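Local coordinates for alpha-galactosidase (Umbelopsis vinacea, PDB 3A5V), which probably hydrolyses terminal alpha-D-galactosyl residues from galactosides, acting as a tetrameric fungal glycoside hydrolase of family 27, at residues R304-S315 with T338-Y347; I49-N57 with L66-I76. All coordinates share one frame; numbering follows the deposited sequence.

Contact 1 (R304-S315 with T338-Y347)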
loop_
_atom_site.group_PDB
_atom_site.type_symbol
_atom_site.label_atom_id
_atom_site.label_comp_id
_atom_site.label_asym_id
_atom_site.label_seq_id
_atom_site.Cartn_x
_atom_site.Cartn_y
_atom_site.Cartn_z
ATOM N N ARG A 304 -3.697 19.862 15.434
ATOM C CA ARG A 304 -2.600 19.504 16.339
ATOM C C ARG A 304 -1.317 20.253 15.909
ATOM O O ARG A 304 -0.754 19.994 14.842
ATOM C CB ARG A 304 -2.375 17.978 16.413
ATOM C CG ARG A 304 -1.316 17.563 17.456
ATOM C CD ARG A 304 -1.434 16.095 17.860
ATOM N NE ARG A 304 -0.796 15.174 16.917
ATOM C CZ ARG A 304 -0.929 13.842 16.956
ATOM N NH1 ARG A 304 -1.711 13.254 17.863
ATOM N NH2 ARG A 304 -0.308 13.097 16.053
ATOM N N ILE A 305 -0.872 21.172 16.751
ATOM C CA ILE A 305 0.233 22.084 16.448
ATOM C C ILE A 305 1.592 21.405 16.661
ATOM O O ILE A 305 2.493 21.557 15.837
ATOM C CB ILE A 305 0.142 23.371 17.320
ATOM C CG1 ILE A 305 -1.204 24.063 17.082
ATOM C CG2 ILE A 305 1.324 24.347 17.032
ATOM C CD1 ILE A 305 -1.541 24.287 15.578
ATOM N N TRP A 306 1.718 20.648 17.746
ATOM C CA TRP A 306 2.919 19.845 17.973
ATOM C C TRP A 306 2.684 18.633 18.848
ATOM O O TRP A 306 1.657 18.525 19.546
ATOM C CB TRP A 306 4.101 20.673 18.533
ATOM C CG TRP A 306 3.862 21.586 19.743
ATOM C CD1 TRP A 306 3.925 22.951 19.733
ATOM C CD2 TRP A 306 3.631 21.210 21.124
ATOM N NE1 TRP A 306 3.738 23.451 21.001
ATOM C CE2 TRP A 306 3.529 22.407 21.869
ATOM C CE3 TRP A 306 3.470 19.983 21.794
ATOM C CZ2 TRP A 306 3.297 22.420 23.258
ATOM C CZ3 TRP A 306 3.233 19.990 23.176
ATOM C CH2 TRP A 306 3.142 21.209 23.892
ATOM N N VAL A 307 3.639 17.709 18.766
ATOM C CA VAL A 307 3.779 16.599 19.705
ATOM C C VAL A 307 5.188 16.715 20.302
ATOM O O VAL A 307 6.169 16.822 19.556
ATOM C CB VAL A 307 3.642 15.206 19.013
ATOM C CG1 VAL A 307 3.869 14.055 20.033
ATOM C CG2 VAL A 307 2.281 15.038 18.396
ATOM N N LYS A 308 5.286 16.718 21.628
ATOM C CA LYS A 308 6.585 16.782 22.308
ATOM C C LYS A 308 6.593 15.681 23.357
ATOM O O LYS A 308 5.988 15.823 24.415
ATOM C CB LYS A 308 6.814 18.150 22.966
ATOM C CG LYS A 308 6.944 19.323 21.980
ATOM C CD LYS A 308 6.984 20.675 22.723
ATOM C CE LYS A 308 7.116 21.862 21.743
ATOM N NZ LYS A 308 7.204 23.155 22.515
ATOM N N GLY A 309 7.246 14.568 23.029
ATOM C CA GLY A 309 7.168 13.350 23.859
ATOM C C GLY A 309 5.714 12.936 23.944
ATOM O O GLY A 309 5.059 12.775 22.912
ATOM N N ASP A 310 5.197 12.832 25.169
ATOM C CA ASP A 310 3.802 12.458 25.413
ATOM C C ASP A 310 2.843 13.662 25.477
ATOM O O ASP A 310 1.652 13.508 25.781
ATOM C CB ASP A 310 3.715 11.746 26.769
ATOM C CG ASP A 310 4.188 10.312 26.716
ATOM O OD1 ASP A 310 4.021 9.662 25.661
ATOM O OD2 ASP A 310 4.717 9.835 27.746
ATOM N N GLN A 311 3.360 14.855 25.212
ATOM C CA GLN A 311 2.530 16.068 25.240
ATOM C C GLN A 311 2.101 16.498 23.845
ATOM O O GLN A 311 2.866 16.336 22.871
ATOM C CB GLN A 311 3.293 17.197 25.917
ATOM C CG GLN A 311 3.601 16.891 27.384
ATOM C CD GLN A 311 4.276 18.049 28.080
ATOM O OE1 GLN A 311 4.338 19.159 27.542
ATOM N NE2 GLN A 311 4.794 17.799 29.279
ATOM N N GLN A 312 0.874 17.026 23.743
ATOM C CA GLN A 312 0.324 17.516 22.468
ATOM C C GLN A 312 -0.368 18.863 22.676
ATOM O O GLN A 312 -0.956 19.101 23.737
ATOM C CB GLN A 312 -0.661 16.504 21.865
ATOM C CG GLN A 312 -0.078 15.072 21.813
ATOM C CD GLN A 312 -0.964 14.078 21.083
ATOM O OE1 GLN A 312 -1.930 14.446 20.403
ATOM N NE2 GLN A 312 -0.619 12.802 21.208
ATOM N N LEU A 313 -0.264 19.735 21.674
ATOM C CA LEU A 313 -0.958 21.032 21.674
ATOM C C LEU A 313 -1.945 21.070 20.502
ATOM O O LEU A 313 -1.567 20.750 19.367
ATOM C CB LEU A 313 0.047 22.190 21.507
ATOM C CG LEU A 313 -0.547 23.603 21.320
ATOM C CD1 LEU A 313 -1.301 24.025 22.578
ATOM C CD2 LEU A 313 0.521 24.643 20.944
ATOM N N PHE A 314 -3.188 21.465 20.780
ATOM C CA PHE A 314 -4.187 21.703 19.736
ATOM C C PHE A 314 -4.619 23.170 19.763
ATOM O O PHE A 314 -4.689 23.795 20.839
ATOM C CB PHE A 314 -5.433 20.826 19.936
ATOM C CG PHE A 314 -5.183 19.341 19.763
ATOM C CD1 PHE A 314 -4.560 18.594 20.772
ATOM C CD2 PHE A 314 -5.607 18.688 18.604
ATOM C CE1 PHE A 314 -4.341 17.208 20.612
ATOM C CE2 PHE A 314 -5.400 17.317 18.434
ATOM C CZ PHE A 314 -4.763 16.574 19.446
ATOM N N SER A 315 -4.927 23.695 18.585
ATOM C CA SER A 315 -5.354 25.086 18.444
ATOM C C SER A 315 -6.298 25.204 17.259
ATOM O O SER A 315 -5.998 24.691 16.172
ATOM C CB SER A 315 -4.127 25.981 18.218
ATOM O OG SER A 315 -4.515 27.316 17.975
ATOM N N THR A 338 3.219 24.229 28.471
ATOM C CA THR A 338 3.292 25.620 27.978
ATOM C C THR A 338 2.889 25.734 26.514
ATOM O O THR A 338 3.403 24.986 25.662
ATOM C CB THR A 338 4.738 26.176 28.142
ATOM O OG1 THR A 338 5.077 26.155 29.524
ATOM C CG2 THR A 338 4.862 27.611 27.607
ATOM N N ALA A 339 1.968 26.657 26.225
ATOM C CA ALA A 339 1.611 27.020 24.852
ATOM C C ALA A 339 2.068 28.456 24.625
ATOM O O ALA A 339 1.780 29.326 25.449
ATOM C CB ALA A 339 0.106 26.917 24.639
ATOM N N THR A 340 2.786 28.690 23.532
ATOM C CA THR A 340 3.230 30.038 23.186
ATOM C C THR A 340 2.257 30.621 22.148
ATOM O O THR A 340 1.566 29.878 21.456
ATOM C CB THR A 340 4.647 30.040 22.594
ATOM O OG1 THR A 340 4.614 29.489 21.274
ATOM C CG2 THR A 340 5.613 29.193 23.463
ATOM N N TRP A 341 2.210 31.945 22.060
ATOM C CA TRP A 341 1.362 32.630 21.091
ATOM C C TRP A 341 1.810 32.267 19.671
ATOM O O TRP A 341 0.965 32.097 18.777
ATOM C CB TRP A 341 1.445 34.156 21.307
ATOM C CG TRP A 341 0.574 34.775 22.444
ATOM C CD1 TRP A 341 0.143 36.082 22.505
ATOM C CD2 TRP A 341 0.065 34.135 23.642
ATOM N NE1 TRP A 341 -0.586 36.292 23.658
ATOM C CE2 TRP A 341 -0.658 35.116 24.364
ATOM C CE3 TRP A 341 0.148 32.827 24.171
ATOM C CZ2 TRP A 341 -1.298 34.832 25.585
ATOM C CZ3 TRP A 341 -0.491 32.541 25.370
ATOM C CH2 TRP A 341 -1.201 33.543 26.077
ATOM N N ASP A 342 3.131 32.146 19.453
ATOM C CA ASP A 342 3.617 31.806 18.115
ATOM C C ASP A 342 3.168 30.396 17.689
ATOM O O ASP A 342 2.974 30.147 16.500
ATOM C CB ASP A 342 5.140 31.958 17.981
ATOM C CG ASP A 342 5.578 33.423 17.940
ATOM O OD1 ASP A 342 4.718 34.330 17.753
ATOM O OD2 ASP A 342 6.785 33.660 18.098
ATOM N N ASP A 343 3.040 29.483 18.646
ATOM C CA ASP A 343 2.536 28.142 18.321
ATOM C C ASP A 343 1.021 28.137 18.123
ATOM O O ASP A 343 0.535 27.542 17.162
ATOM C CB ASP A 343 2.927 27.143 19.391
ATOM C CG ASP A 343 4.388 26.699 19.258
ATOM O OD1 ASP A 343 4.962 26.768 18.139
ATOM O OD2 ASP A 343 4.943 26.286 20.275
ATOM N N ILE A 344 0.290 28.795 19.023
ATOM C CA ILE A 344 -1.180 28.862 18.934
ATOM C C ILE A 344 -1.643 29.392 17.566
ATOM O O ILE A 344 -2.604 28.856 16.978
ATOM C CB ILE A 344 -1.795 29.671 20.112
ATOM C CG1 ILE A 344 -1.560 28.913 21.436
ATOM C CG2 ILE A 344 -3.323 29.921 19.900
ATOM C CD1 ILE A 344 -1.705 29.788 22.716
ATOM N N TRP A 345 -0.955 30.431 17.071
ATOM C CA TRP A 345 -1.244 31.013 15.751
ATOM C C TRP A 345 -0.122 30.739 14.717
ATOM O O TRP A 345 0.182 31.591 13.863
ATOM C CB TRP A 345 -1.550 32.528 15.879
ATOM C CG TRP A 345 -2.870 32.754 16.590
ATOM C CD1 TRP A 345 -4.113 32.647 16.044
ATOM C CD2 TRP A 345 -3.063 33.081 17.967
ATOM N NE1 TRP A 345 -5.075 32.903 16.989
ATOM C CE2 TRP A 345 -4.463 33.173 18.181
ATOM C CE3 TRP A 345 -2.194 33.313 19.046
ATOM C CZ2 TRP A 345 -5.016 33.476 19.426
ATOM C CZ3 TRP A 345 -2.740 33.614 20.291
ATOM C CH2 TRP A 345 -4.146 33.705 20.467
ATOM N N VAL A 346 0.470 29.541 14.779
ATOM C CA VAL A 346 1.568 29.179 13.867
ATOM C C VAL A 346 1.265 29.435 12.375
ATOM O O VAL A 346 2.133 29.929 11.659
ATOM C CB VAL A 346 2.097 27.706 14.089
ATOM C CG1 VAL A 346 0.990 26.643 13.872
ATOM C CG2 VAL A 346 3.352 27.413 13.221
ATOM N N TYR A 347 0.050 29.118 11.914
ATOM C CA TYR A 347 -0.257 29.230 10.488
ATOM C C TYR A 347 -0.355 30.691 10.041
ATOM O O TYR A 347 -0.308 30.984 8.837
ATOM C CB TYR A 347 -1.501 28.411 10.113
ATOM C CG TYR A 347 -1.361 26.958 10.553
ATOM C CD1 TYR A 347 -0.283 26.173 10.111
ATOM C CD2 TYR A 347 -2.282 26.386 11.434
ATOM C CE1 TYR A 347 -0.127 24.856 10.547
ATOM C CE2 TYR A 347 -2.157 25.060 11.846
ATOM C CZ TYR A 347 -1.069 24.313 11.410
ATOM O OH TYR A 347 -0.946 23.018 11.832
HETATM O O HOH W 1 5.583 25.235 24.094
HETATM O O HOH W 2 7.091 25.068 20.563
HETATM O O HOH W 3 5.922 23.278 25.639
HETATM O O HOH W 4 5.064 21.990 27.669
#
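In the C-terminal beta sandwich, a beta hairpin lays Ile-305, Trp-306, Leu-313 and Ser-315 against the strand end and short helix of 338-347. A type II' turn from Lys-308 to Gln-311 closes the hairpin. Trp-306 illustrates how a ring clamped within its own hairpin presents its edge to the neighbouring segment. Its CG lies between the backbone N and the carbonyl carbon (chi1 50°), which brings the indole under the chain of Lys-308: CE of the lysine covers one ring face and CB of Leu-313 the opposite one. From the edge, Trp-306 NE1 gives a weak, bent hydrogen bond to Asp-343 OD2 (3.2 Å, 131°), the carboxylate plane standing steeply to the ring, and Trp-306 CZ2 lies 3.5 Å from Thr-338 O. Lys-308 NZ, 4.5 Å from Asp-343 OD2, reaches that oxygen through a water. Replacing this indole by an alanine is likely to open a gap between Leu-313 CB and the Lys-308 chain and to take from Asp-343 its weak N-H partner. Deeper in, Leu-313 divides its methyls, CD1 meeting Ala-339 CB at 3.8 Å and CD2 resting on Asp-343 CB. Ile-305 CD1 meets Val-346 CG1 tip to tip (3.9 Å), and its CG2 presses on Asp-343 O. A short polar link joins Ser-315 OG to Ile-344 O, 2.6 Å, near the helix end; Gln-323 also bonds this hydroxyl. At the other end Thr-340 OG1 caps the helix by accepting from Asp-343 N at 3.1 Å. Tyr-347 OH turns to Asp-198 of the second subunit, whose Arg-214 makes a cation-pi contact with the ring. An edge hairpin packed on an N-capped helical turn thus closes one margin of this beta sandwich, beside a subunit interface.

Contact 2 (I49-N57 with L66-I76). With MAN (alpha-D-mannopyranose), chain B; MAN (alpha-D-mannopyranose), chain C.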
loop_
_atom_site.group_PDB
_atom_site.type_symbol
_atom_site.label_atom_id
_atom_site.label_comp_id
_atom_site.label_asym_id
_atom_site.label_seq_id
_atom_site.Cartn_x
_atom_site.Cartn_y
_atom_site.Cartn_z
ATOM N N ILE A 49 -30.781 6.824 18.389
ATOM C CA ILE A 49 -30.381 5.958 17.279
ATOM C C ILE A 49 -30.502 4.511 17.687
ATOM O O ILE A 49 -29.857 4.069 18.639
ATOM C CB ILE A 49 -28.924 6.280 16.808
ATOM C CG1 ILE A 49 -28.822 7.756 16.372
ATOM C CG2 ILE A 49 -28.501 5.335 15.667
ATOM C CD1 ILE A 49 -27.437 8.385 16.621
ATOM N N ILE A 50 -31.352 3.775 16.968
ATOM C CA ILE A 50 -31.555 2.355 17.214
ATOM C C ILE A 50 -30.454 1.621 16.448
ATOM O O ILE A 50 -30.389 1.717 15.210
ATOM C CB ILE A 50 -32.971 1.899 16.711
ATOM C CG1 ILE A 50 -34.087 2.682 17.444
ATOM C CG2 ILE A 50 -33.136 0.367 16.808
ATOM C CD1 ILE A 50 -35.517 2.447 16.845
ATOM N N ASP A 51 -29.579 0.920 17.172
ATOM C CA ASP A 51 -28.427 0.266 16.533
ATOM C C ASP A 51 -28.812 -1.138 16.011
ATOM O O ASP A 51 -29.983 -1.383 15.716
ATOM C CB ASP A 51 -27.216 0.229 17.487
ATOM C CG ASP A 51 -25.894 0.154 16.736
ATOM O OD1 ASP A 51 -25.488 1.186 16.154
ATOM O OD2 ASP A 51 -25.279 -0.946 16.716
ATOM N N ASP A 52 -27.845 -2.057 15.908
ATOM C CA ASP A 52 -28.065 -3.381 15.315
ATOM C C ASP A 52 -29.052 -4.209 16.169
ATOM O O ASP A 52 -29.249 -3.922 17.355
ATOM C CB ASP A 52 -26.710 -4.114 15.258
ATOM C CG ASP A 52 -26.612 -5.181 14.142
ATOM O OD1 ASP A 52 -27.608 -5.444 13.412
ATOM O OD2 ASP A 52 -25.488 -5.749 14.002
ATOM N N CYS A 53 -29.633 -5.250 15.563
ATOM C CA CYS A 53 -30.447 -6.293 16.249
ATOM C C CYS A 53 -31.927 -5.900 16.431
ATOM O O CYS A 53 -32.636 -6.518 17.229
ATOM C CB CYS A 53 -29.782 -6.746 17.564
ATOM S SG CYS A 53 -30.059 -8.486 17.997
ATOM N N TRP A 54 -32.390 -4.907 15.663
ATOM C CA TRP A 54 -33.820 -4.559 15.598
ATOM C C TRP A 54 -34.573 -5.425 14.578
ATOM O O TRP A 54 -35.794 -5.503 14.627
ATOM C CB TRP A 54 -34.026 -3.072 15.248
ATOM C CG TRP A 54 -33.437 -2.640 13.911
ATOM C CD1 TRP A 54 -32.202 -2.057 13.710
ATOM C CD2 TRP A 54 -34.043 -2.740 12.612
ATOM N NE1 TRP A 54 -32.006 -1.809 12.382
ATOM C CE2 TRP A 54 -33.115 -2.207 11.679
ATOM C CE3 TRP A 54 -35.280 -3.223 12.142
ATOM C CZ2 TRP A 54 -33.384 -2.143 10.299
ATOM C CZ3 TRP A 54 -35.542 -3.179 10.777
ATOM C CH2 TRP A 54 -34.595 -2.649 9.864
ATOM N N GLN A 55 -33.825 -6.067 13.676
ATOM C CA GLN A 55 -34.363 -6.677 12.460
ATOM C C GLN A 55 -35.162 -7.955 12.715
ATOM O O GLN A 55 -34.810 -8.758 13.569
ATOM C CB GLN A 55 -33.238 -6.998 11.455
ATOM C CG GLN A 55 -32.445 -5.786 10.940
ATOM C CD GLN A 55 -31.279 -5.395 11.855
ATOM O OE1 GLN A 55 -31.210 -5.820 13.004
ATOM N NE2 GLN A 55 -30.352 -4.599 11.330
ATOM N N LYS A 56 -36.236 -8.118 11.946
ATOM C CA LYS A 56 -36.919 -9.399 11.816
ATOM C C LYS A 56 -35.978 -10.381 11.104
ATOM O O LYS A 56 -35.050 -9.968 10.379
ATOM C CB LYS A 56 -38.218 -9.199 11.016
ATOM C CG LYS A 56 -39.226 -10.344 11.117
ATOM C CD LYS A 56 -40.576 -9.916 10.542
ATOM C CE LYS A 56 -41.494 -11.124 10.335
ATOM N NZ LYS A 56 -42.841 -10.652 9.936
ATOM N N ASN A 57 -36.197 -11.678 11.319
ATOM C CA ASN A 57 -35.285 -12.713 10.810
ATOM C C ASN A 57 -35.253 -12.861 9.284
ATOM O O ASN A 57 -34.268 -13.352 8.736
ATOM C CB ASN A 57 -35.585 -14.073 11.458
ATOM C CG ASN A 57 -36.901 -14.657 10.975
ATOM O OD1 ASN A 57 -37.938 -13.990 11.032
ATOM N ND2 ASN A 57 -36.864 -15.895 10.471
ATOM N N LEU A 66 -38.956 -5.670 8.004
ATOM C CA LEU A 66 -39.628 -5.104 9.165
ATOM C C LEU A 66 -38.827 -5.388 10.440
ATOM O O LEU A 66 -37.828 -6.118 10.412
ATOM C CB LEU A 66 -41.075 -5.647 9.255
ATOM C CG LEU A 66 -42.006 -5.383 8.051
ATOM C CD1 LEU A 66 -43.398 -6.003 8.321
ATOM C CD2 LEU A 66 -42.135 -3.893 7.732
ATOM N N ALA A 67 -39.253 -4.787 11.551
ATOM C CA ALA A 67 -38.600 -4.997 12.834
ATOM C C ALA A 67 -39.059 -6.300 13.489
ATOM O O ALA A 67 -40.139 -6.809 13.174
ATOM C CB ALA A 67 -38.864 -3.823 13.761
ATOM N N ASP A 68 -38.235 -6.840 14.381
ATOM C CA ASP A 68 -38.611 -8.032 15.132
ATOM C C ASP A 68 -39.930 -7.791 15.881
ATOM O O ASP A 68 -40.015 -6.871 16.699
ATOM C CB ASP A 68 -37.535 -8.456 16.125
ATOM C CG ASP A 68 -37.932 -9.722 16.882
ATOM O OD1 ASP A 68 -37.772 -10.822 16.329
ATOM O OD2 ASP A 68 -38.462 -9.623 17.994
ATOM N N PRO A 69 -40.961 -8.615 15.588
ATOM C CA PRO A 69 -42.284 -8.405 16.192
ATOM C C PRO A 69 -42.340 -8.582 17.713
ATOM O O PRO A 69 -43.211 -8.007 18.345
ATOM C CB PRO A 69 -43.170 -9.441 15.482
ATOM C CG PRO A 69 -42.226 -10.504 15.039
ATOM C CD PRO A 69 -40.960 -9.760 14.655
ATOM N N THR A 70 -41.443 -9.372 18.294
ATOM C CA THR A 70 -41.395 -9.513 19.755
ATOM C C THR A 70 -40.817 -8.252 20.412
ATOM O O THR A 70 -41.406 -7.704 21.344
ATOM C CB THR A 70 -40.634 -10.792 20.201
ATOM O OG1 THR A 70 -41.385 -11.964 19.820
ATOM C CG2 THR A 70 -40.439 -10.833 21.720
ATOM N N LYS A 71 -39.679 -7.785 19.902
ATOM C CA LYS A 71 -39.013 -6.595 20.426
ATOM C C LYS A 71 -39.786 -5.316 20.131
ATOM O O LYS A 71 -39.748 -4.369 20.918
ATOM C CB LYS A 71 -37.599 -6.471 19.838
ATOM C CG LYS A 71 -36.607 -7.537 20.320
ATOM C CD LYS A 71 -35.313 -7.508 19.479
ATOM C CE LYS A 71 -34.256 -8.363 20.147
ATOM N NZ LYS A 71 -32.976 -8.425 19.382
ATOM N N PHE A 72 -40.470 -5.294 18.985
ATOM C CA PHE A 72 -41.216 -4.134 18.528
ATOM C C PHE A 72 -42.645 -4.531 18.155
ATOM O O PHE A 72 -42.974 -4.611 16.972
ATOM C CB PHE A 72 -40.490 -3.462 17.343
ATOM C CG PHE A 72 -39.084 -3.017 17.684
ATOM C CD1 PHE A 72 -38.860 -1.756 18.248
ATOM C CD2 PHE A 72 -37.999 -3.870 17.476
ATOM C CE1 PHE A 72 -37.567 -1.345 18.574
ATOM C CE2 PHE A 72 -36.690 -3.478 17.809
ATOM C CZ PHE A 72 -36.473 -2.211 18.361
ATOM N N PRO A 73 -43.498 -4.786 19.172
ATOM C CA PRO A 73 -44.832 -5.352 18.898
ATOM C C PRO A 73 -45.780 -4.426 18.139
ATOM O O PRO A 73 -46.751 -4.916 17.574
ATOM C CB PRO A 73 -45.377 -5.712 20.291
ATOM C CG PRO A 73 -44.610 -4.844 21.250
ATOM C CD PRO A 73 -43.251 -4.591 20.615
ATOM N N ARG A 74 -45.508 -3.119 18.102
ATOM C CA ARG A 74 -46.305 -2.201 17.262
ATOM C C ARG A 74 -45.640 -1.841 15.924
ATOM O O ARG A 74 -46.186 -1.052 15.159
ATOM C CB ARG A 74 -46.628 -0.895 17.997
ATOM C CG ARG A 74 -47.283 -1.043 19.360
ATOM C CD ARG A 74 -47.472 0.324 19.996
ATOM N NE ARG A 74 -46.204 0.974 20.334
ATOM C CZ ARG A 74 -46.052 2.292 20.457
ATOM N NH1 ARG A 74 -47.089 3.109 20.276
ATOM N NH2 ARG A 74 -44.866 2.799 20.751
ATOM N N GLY A 75 -44.482 -2.428 15.634
ATOM C CA GLY A 75 -43.672 -1.966 14.506
ATOM C C GLY A 75 -42.863 -0.734 14.908
ATOM O O GLY A 75 -43.059 -0.164 15.994
ATOM N N ILE A 76 -41.958 -0.308 14.029
ATOM C CA ILE A 76 -41.100 0.852 14.319
ATOM C C ILE A 76 -41.853 2.192 14.269
ATOM O O ILE A 76 -41.597 3.080 15.091
ATOM C CB ILE A 76 -39.864 0.905 13.356
ATOM C CG1 ILE A 76 -38.940 -0.297 13.582
ATOM C CG2 ILE A 76 -39.087 2.225 13.491
ATOM C CD1 ILE A 76 -38.271 -0.358 14.958
HETATM C C1 MAN B . -34.254 -19.021 9.417
HETATM C C2 MAN B . -33.500 -17.722 9.764
HETATM C C3 MAN B . -32.946 -17.742 11.200
HETATM C C4 MAN B . -34.007 -18.203 12.201
HETATM C C5 MAN B . -34.718 -19.476 11.725
HETATM C C6 MAN B . -35.834 -19.905 12.679
HETATM O O2 MAN B . -34.335 -16.599 9.573
HETATM O O3 MAN B . -32.476 -16.472 11.618
HETATM O O4 MAN B . -33.377 -18.425 13.444
HETATM O O5 MAN B . -35.233 -19.316 10.404
HETATM O O6 MAN B . -36.897 -18.974 12.634
HETATM C C1 MAN C . -31.041 -16.348 11.468
HETATM C C2 MAN C . -30.422 -15.788 12.753
HETATM C C3 MAN C . -30.845 -14.335 12.992
HETATM C C4 MAN C . -30.745 -13.468 11.735
HETATM C C5 MAN C . -31.249 -14.199 10.483
HETATM C C6 MAN C . -30.990 -13.418 9.199
HETATM O O2 MAN C . -29.008 -15.860 12.703
HETATM O O3 MAN C . -30.050 -13.771 14.015
HETATM O O4 MAN C . -31.521 -12.313 11.959
HETATM O O5 MAN C . -30.688 -15.508 10.380
HETATM O O6 MAN C . -29.604 -13.318 8.948
HETATM O O HOH W 5 -37.724 -12.050 13.787
#
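Trp-54 and Lys-56 grip Leu-66 and Asp-68 through their backbones, a small example of how a long barrel loop can hold itself together without regular strands. The backbones of Gln-55 and Ala-67 form a single bridge, flanked by two bonds: Asp-68 N to Trp-54 O (2.8 Å, nearly straight at 171°, in the carbonyl plane) and Lys-56 N to Leu-66 O (3.0 Å). Packing is tight on the inner side. The indole of Trp-54 sets its edge against Ala-67 CA, Gln-55 CG lies over one ring face, and Trp-54 CB touches Phe-72 CE2 at 3.7 Å. Lys-71, its chain extended beyond CG, brings NZ in the carbonyl plane to Cys-53 O (2.9 Å) and also to Cys-21 O, next to the Cys-53 to Cys-21 disulfide. Asp-68 fixes the backbone at the root of that lysine: CG is anti to the backbone N (chi1 -179°), and OD2 uses its anti lone pair to accept from Lys-71 N at 2.9 Å, an Asx motif. The outer side is looser. Lys-56 crosses Pro-69 at about a right angle, CG to CD 4.0 Å, on its way to a salt bridge with Glu-60, while a water joins Asn-57 N to Asp-68 OD1. Asn-57 ND2 gives a hydrogen bond to O2 of a mannose (2.8 Å). Inward of these residues, Phe-72 and Ile-50 pack on Ile-28 of helix 25-38, Trp-54 lies on Ile-92 of strand 89-95 and Trp-118 of helix 111-121, and Ile-76 reaches Trp-121 of that same helix.

How the contacts relate
The two contacts lie in different domains, on opposite sides of the chain's centre, with nearest atoms about 24 Å apart and no shared elements. Both are partly buried, pairing an apolar inner side with a hydrated polar side, but they are built differently. Contact 1 joins regular elements, hairpin and helix, mainly through side chains, and no backbone-to-backbone hydrogen bond crosses it. Contact 2 joins two arms of one loop following a barrel strand, where backbone bonds, a lysine reaching a carbonyl and a nearby disulfide do the holding. Their surfaces differ as well: contact 1 borders a second subunit, whereas contact 2 meets mannose and no other protein chain.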